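Local coordinates for ethylbenzene dehydrogenase alpha-subunit (Aromatoleum aromaticum, PDB 2IVF), which belongs to the molybdopterin oxidoreductase family and holds an iron-sulfur cluster, a molybdenum atom and two pterin guanine dinucleotide cofactors, at residues 237-240 and 241-245; 259-262 and 263-266. One frame throughout, in Å; residues are numbered along the deposited sequence.

Contact 1: residues 237-240 and 241-245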
loop_
_atom_site.group_PDB
_atom_site.type_symbol
_atom_site.label_atom_id
_atom_site.label_comp_id
_atom_site.label_asym_id
_atom_site.label_seq_id
_atom_site.Cartn_x
_atom_site.Cartn_y
_atom_site.Cartn_z
ATOM N N MET A 237 8.158 -20.177 11.666
ATOM C CA MET A 237 8.360 -19.595 12.996
ATOM C C MET A 237 7.968 -18.160 12.835
ATOM O O MET A 237 8.156 -17.602 11.763
ATOM C CB MET A 237 9.806 -19.684 13.414
ATOM C CG MET A 237 10.359 -21.120 13.375
ATOM S SD MET A 237 12.104 -21.086 13.794
ATOM C CE MET A 237 12.793 -20.522 12.239
ATOM N N GLY A 238 7.425 -17.553 13.888
ATOM C CA GLY A 238 7.143 -16.154 13.829
ATOM C C GLY A 238 7.019 -15.454 15.162
ATOM O O GLY A 238 7.054 -16.067 16.218
ATOM N N TYR A 239 6.834 -14.137 15.088
ATOM C CA TYR A 239 6.490 -13.388 16.249
ATOM C C TYR A 239 5.330 -12.495 15.903
ATOM O O TYR A 239 5.003 -12.300 14.722
ATOM C CB TYR A 239 7.696 -12.585 16.743
ATOM C CG TYR A 239 8.337 -11.621 15.745
ATOM C CD1 TYR A 239 9.422 -11.979 15.004
ATOM C CD2 TYR A 239 7.900 -10.317 15.635
ATOM C CE1 TYR A 239 10.042 -11.099 14.167
ATOM C CE2 TYR A 239 8.501 -9.421 14.801
ATOM C CZ TYR A 239 9.573 -9.799 14.053
ATOM O OH TYR A 239 10.195 -8.882 13.191
ATOM N N SER A 240 4.683 -11.979 16.948
ATOM C CA SER A 240 3.648 -10.994 16.782
ATOM C C SER A 240 4.320 -9.615 16.867
ATOM O O SER A 240 5.341 -9.469 17.526
ATOM C CB SER A 240 2.565 -11.126 17.843
ATOM O OG SER A 240 3.058 -11.052 19.199
ATOM N N ALA A 241 3.710 -8.615 16.242
ATOM C CA ALA A 241 4.397 -7.322 16.038
ATOM C C ALA A 241 4.795 -6.658 17.346
ATOM O O ALA A 241 5.791 -5.899 17.365
ATOM C CB ALA A 241 3.566 -6.390 15.184
ATOM N N ASP A 242 4.020 -6.913 18.409
ATOM C CA ASP A 242 4.289 -6.306 19.725
ATOM C C ASP A 242 5.540 -6.915 20.377
ATOM O O ASP A 242 6.066 -6.334 21.314
ATOM C CB ASP A 242 3.074 -6.339 20.666
ATOM C CG ASP A 242 2.527 -7.757 20.924
ATOM O OD1 ASP A 242 3.023 -8.702 20.266
ATOM O OD2 ASP A 242 1.555 -7.913 21.717
ATOM N N ASN A 243 6.053 -8.023 19.809
ATOM C CA ASN A 243 7.339 -8.618 20.232
ATOM C C ASN A 243 8.486 -7.610 20.070
ATOM O O ASN A 243 9.438 -7.607 20.868
ATOM C CB ASN A 243 7.662 -9.854 19.415
ATOM C CG ASN A 243 8.887 -10.620 19.927
ATOM O OD1 ASN A 243 8.980 -10.934 21.109
ATOM N ND2 ASN A 243 9.810 -10.940 19.026
ATOM N N LEU A 244 8.360 -6.693 19.119
ATOM C CA LEU A 244 9.376 -5.634 18.949
ATOM C C LEU A 244 9.507 -4.760 20.177
ATOM O O LEU A 244 10.561 -4.193 20.431
ATOM C CB LEU A 244 9.044 -4.726 17.759
ATOM C CG LEU A 244 9.056 -5.247 16.329
ATOM C CD1 LEU A 244 8.922 -4.046 15.364
ATOM C CD2 LEU A 244 10.300 -6.104 16.054
ATOM N N LEU A 245 8.451 -4.668 20.976
ATOM C CA LEU A 245 8.521 -3.871 22.174
ATOM C C LEU A 245 9.413 -4.477 23.268
ATOM O O LEU A 245 9.732 -3.805 24.245
ATOM C CB LEU A 245 7.149 -3.661 22.706
ATOM C CG LEU A 245 6.230 -2.831 21.802
ATOM C CD1 LEU A 245 4.806 -2.849 22.372
ATOM C CD2 LEU A 245 6.795 -1.404 21.690
#
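Ser240 and Asp242 meet through their side chains where the loop runs into the 3-10 segment that begins at Ala241. The hydroxyl OG of Ser240 donates to OD1 of Asp242 at 2.6 Å, reaching the carboxylate oxygen nearly in line with its C-O bond. Both side chains take the first torsion that sets the outer group between backbone N and carbonyl carbon (56° and 57°), which brings hydroxyl and carboxylate together. OG also bonds Ile792 N, and Asp242 OD2 a glycerol probably from the crystallisation liquor. Asn243 N donates to Ser240 O at 2.8 Å, the i+3 to i pattern of a 3-10 turn, continued by Leu244 N to Ala241 O.

Tyr239, one residue earlier, turns its side chain toward Asn243. The two cross at about a right angle, with Tyr239 CB 3.5 Å from Asn243 ND2. The Asn243 amide is fixed at both ends, ND2 bonded to Thr476 O and OD1 to Gly475 N. Farther out, Tyr239 CE2 packs on Leu244 CD2 at 4.0 Å, while the hydroxyl bonds to Ser442 O.

Tyr239, Asn243 and Leu244 thus rest on strand 440-444 of the parallel sheet, Leu244 also touches strand 249-253, and Ala241 and Asp242 pack against Phe267 of helix 265-274.

Contact 2: residues 259-262 and 263-266. With MGD (2-amino-5,6-dimercapto-7-methyl-3,7,8a,9-tetrahydro-8-oxa-1,3,9,10-tetraaza-anthracen-4-one guanosine dinucleotide), chain M.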
loop_
_atom_site.group_PDB
_atom_site.type_symbol
_atom_site.label_atom_id
_atom_site.label_comp_id
_atom_site.label_asym_id
_atom_site.label_seq_id
_atom_site.Cartn_x
_atom_site.Cartn_y
_atom_site.Cartn_z
ATOM N N TYR A 259 5.727 0.219 3.350
ATOM C CA TYR A 259 4.842 -0.269 2.310
ATOM C C TYR A 259 4.042 -1.486 2.740
ATOM O O TYR A 259 2.830 -1.580 2.493
ATOM C CB TYR A 259 5.636 -0.700 1.075
ATOM C CG TYR A 259 6.073 0.429 0.173
ATOM C CD1 TYR A 259 6.319 1.717 0.666
ATOM C CD2 TYR A 259 6.274 0.201 -1.161
ATOM C CE1 TYR A 259 6.710 2.734 -0.198
ATOM C CE2 TYR A 259 6.651 1.204 -2.042
ATOM C CZ TYR A 259 6.877 2.464 -1.562
ATOM O OH TYR A 259 7.276 3.430 -2.456
ATOM N N THR A 260 4.723 -2.422 3.376
ATOM C CA THR A 260 4.222 -3.799 3.439
ATOM C C THR A 260 3.565 -4.245 4.761
ATOM O O THR A 260 2.936 -5.310 4.805
ATOM C CB THR A 260 5.350 -4.784 3.048
ATOM O OG1 THR A 260 6.333 -4.811 4.085
ATOM C CG2 THR A 260 5.948 -4.373 1.715
ATOM N N TYR A 261 3.615 -3.411 5.794
ATOM C CA TYR A 261 2.972 -3.731 7.085
ATOM C C TYR A 261 2.482 -2.498 7.759
ATOM O O TYR A 261 2.767 -2.259 8.925
ATOM C CB TYR A 261 3.980 -4.483 7.976
ATOM C CG TYR A 261 3.417 -5.326 9.110
ATOM C CD1 TYR A 261 2.078 -5.629 9.226
ATOM C CD2 TYR A 261 4.281 -5.877 10.034
ATOM C CE1 TYR A 261 1.613 -6.443 10.248
ATOM C CE2 TYR A 261 3.835 -6.678 11.032
ATOM C CZ TYR A 261 2.506 -6.995 11.124
ATOM O OH TYR A 261 2.106 -7.823 12.132
ATOM N N PRO A 262 1.684 -1.687 7.032
ATOM C CA PRO A 262 1.220 -0.427 7.616
ATOM C C PRO A 262 0.312 -0.597 8.806
ATOM O O PRO A 262 0.284 0.270 9.643
ATOM C CB PRO A 262 0.494 0.266 6.469
ATOM C CG PRO A 262 0.102 -0.844 5.507
ATOM C CD PRO A 262 1.183 -1.888 5.661
ATOM N N SER A 263 -0.387 -1.739 8.915
ATOM C CA SER A 263 -1.292 -1.938 10.046
ATOM C C SER A 263 -0.530 -2.033 11.348
ATOM O O SER A 263 -1.110 -1.710 12.382
ATOM C CB SER A 263 -2.191 -3.176 9.897
ATOM O OG SER A 263 -1.455 -4.360 9.790
ATOM N N SER A 264 0.739 -2.461 11.303
ATOM C CA SER A 264 1.489 -2.672 12.543
ATOM C C SER A 264 2.859 -2.049 12.577
ATOM O O SER A 264 3.603 -2.222 13.531
ATOM C CB SER A 264 1.493 -4.126 12.915
ATOM O OG SER A 264 0.160 -4.512 13.274
ATOM N N TYR A 265 3.166 -1.278 11.549
ATOM C CA TYR A 265 4.414 -0.490 11.500
ATOM C C TYR A 265 4.657 0.261 12.813
ATOM O O TYR A 265 5.820 0.412 13.278
ATOM C CB TYR A 265 4.284 0.515 10.373
ATOM C CG TYR A 265 5.434 1.461 10.147
ATOM C CD1 TYR A 265 5.540 2.633 10.852
ATOM C CD2 TYR A 265 6.327 1.254 9.113
ATOM C CE1 TYR A 265 6.546 3.522 10.624
ATOM C CE2 TYR A 265 7.345 2.185 8.855
ATOM C CZ TYR A 265 7.428 3.319 9.595
ATOM O OH TYR A 265 8.364 4.302 9.363
ATOM N N HIS A 266 3.573 0.753 13.385
ATOM C CA HIS A 266 3.643 1.546 14.624
ATOM C C HIS A 266 4.453 0.902 15.735
ATOM O O HIS A 266 5.114 1.612 16.525
ATOM C CB HIS A 266 2.241 1.887 15.114
ATOM C CG HIS A 266 1.471 0.734 15.688
ATOM N ND1 HIS A 266 1.497 0.428 17.026
ATOM C CD2 HIS A 266 0.574 -0.115 15.126
ATOM C CE1 HIS A 266 0.680 -0.584 17.259
ATOM N NE2 HIS A 266 0.120 -0.948 16.120
HETATM P PB MGD M . 9.672 -6.554 -0.012
HETATM O O1B MGD M . 8.547 -5.625 -0.305
HETATM O O2B MGD M . 10.145 -7.364 -1.164
HETATM O O3B MGD M . 9.439 -7.563 1.178
HETATM O O3A MGD M . 6.991 -7.465 1.876
HETATM P PA MGD M . 8.468 -7.486 2.479
HETATM O O1A MGD M . 8.604 -6.238 3.237
HETATM O O2A MGD M . 8.707 -8.740 3.169
HETATM O "O5'" MGD M . 10.927 -5.724 0.554
HETATM C "C5'" MGD M . 11.412 -4.597 -0.189
HETATM C "C4'" MGD M . 12.775 -4.164 0.347
HETATM O "O4'" MGD M . 13.750 -5.153 0.047
HETATM C "C3'" MGD M . 13.148 -3.008 -0.550
HETATM O "O3'" MGD M . 12.711 -1.820 0.099
HETATM C "C2'" MGD M . 14.677 -3.109 -0.615
HETATM O "O2'" MGD M . 15.268 -1.976 0.049
HETATM C "C1'" MGD M . 14.985 -4.422 0.123
HETATM N N9 MGD M . 16.041 -5.157 -0.613
HETATM C C8 MGD M . 16.057 -5.524 -1.904
HETATM N N7 MGD M . 17.168 -6.215 -2.185
HETATM C C5 MGD M . 17.864 -6.295 -1.022
HETATM C C6 MGD M . 19.080 -6.830 -0.622
HETATM O O6 MGD M . 19.879 -7.412 -1.366
HETATM N N1 MGD M . 19.434 -6.693 0.724
HETATM C C2 MGD M . 18.663 -6.028 1.690
HETATM N N2 MGD M . 19.109 -5.931 2.990
HETATM N N3 MGD M . 17.482 -5.540 1.286
HETATM C C4 MGD M . 17.105 -5.643 -0.025
HETATM C C10 MGD M . 6.524 -8.490 1.077
HETATM C C11 MGD M . 5.159 -8.897 1.574
HETATM O O11 MGD M . 4.354 -7.791 1.539
HETATM C C12 MGD M . 4.533 -10.086 0.831
HETATM S S12 MGD M . 5.508 -11.408 0.204
HETATM C C13 MGD M . 3.172 -10.129 0.652
HETATM S S13 MGD M . 2.467 -11.484 -0.160
HETATM C C14 MGD M . 2.307 -9.014 1.130
HETATM N N15 MGD M . 2.014 -8.165 -0.061
HETATM C C16 MGD M . 1.760 -6.787 0.067
HETATM C C17 MGD M . 1.346 -6.002 -0.978
HETATM O O17 MGD M . 1.191 -6.475 -2.130
HETATM N N18 MGD M . 1.128 -4.632 -0.730
HETATM C C19 MGD M . 1.289 -4.067 0.497
HETATM N N19 MGD M . 1.058 -2.745 0.622
HETATM N N20 MGD M . 1.730 -4.859 1.485
HETATM C C21 MGD M . 1.930 -6.174 1.305
HETATM N N22 MGD M . 2.375 -6.972 2.354
HETATM C C23 MGD M . 3.124 -8.177 2.154
HETATM O O HOH W 1 1.092 1.022 12.090
#
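One carbonyl oxygen, that of Tyr261, receives two successive backbone amides at the corner between two helices. Ser264 N donates to Tyr261 O at 3.1 Å, and Tyr265 N adds a weak bond to the same oxygen at 2.8 Å with an N-H...O angle of 125°. Tyr261 is the first residue after helix 257-260 to leave helical backbone angles, and its carbonyl holds the turn that follows.

The side chain of Tyr261 returns over the same corner. With CG swung opposite the backbone N (chi1 -159°), the ring turns one face to Ser264, whose CB sits over it in a CH-pi contact, 3.7 Å from the centroid and displaced toward the rim. Ser263 OG approaches the ring obliquely. The polar ends of all three residues converge on Asn668: Tyr261 OH and Ser264 OG bond to its OD1, and Ser263 OG to its ND2. A water spans Pro262 O and His266 N, donating to the first and accepting from the second. Leu29 of the beta-subunit touches Pro262 and Tyr265, and Asp133 of that subunit bonds Tyr259 OH.

Just upstream, the end of helix 257-260 meets the MGD cofactor. MGD N19 donates to Tyr259 O at 2.8 Å and MGD N22 to Thr260 O at 3.0 Å, while Thr260 OG1 donates to phosphate oxygen O1A of MGD at 2.8 Å. Main-chain carbonyls therefore read N-H groups of the pterin portion and one hydroxyl bonds a phosphate oxygen, so residues 259-260 meet MGD through two main-chain carbonyls and a hydroxyl, none of them a charged side chain.

In the fold
Both contacts are buried local turns within the molybdopterin oxidoreductase part of the chain, their centres about 13 Å apart, and contact 1 is complete before contact 2 begins. They touch directly: Ala241 CB packs on Tyr261 OH at 3.7 Å and on Ser264 CB at 3.8 Å. Helix 265-274 is shared, since contact 2 leads into it and contact 1 packs against it. Both have a backbone bond across the turn; contact 1, against the parallel sheet, adds a hydroxyl-carboxylate bond, and contact 2, in the turn after helix 257-260, a CH-pi contact. Contact 2 also lies beside a cofactor and within reach of the beta-subunit, which does not touch contact 1.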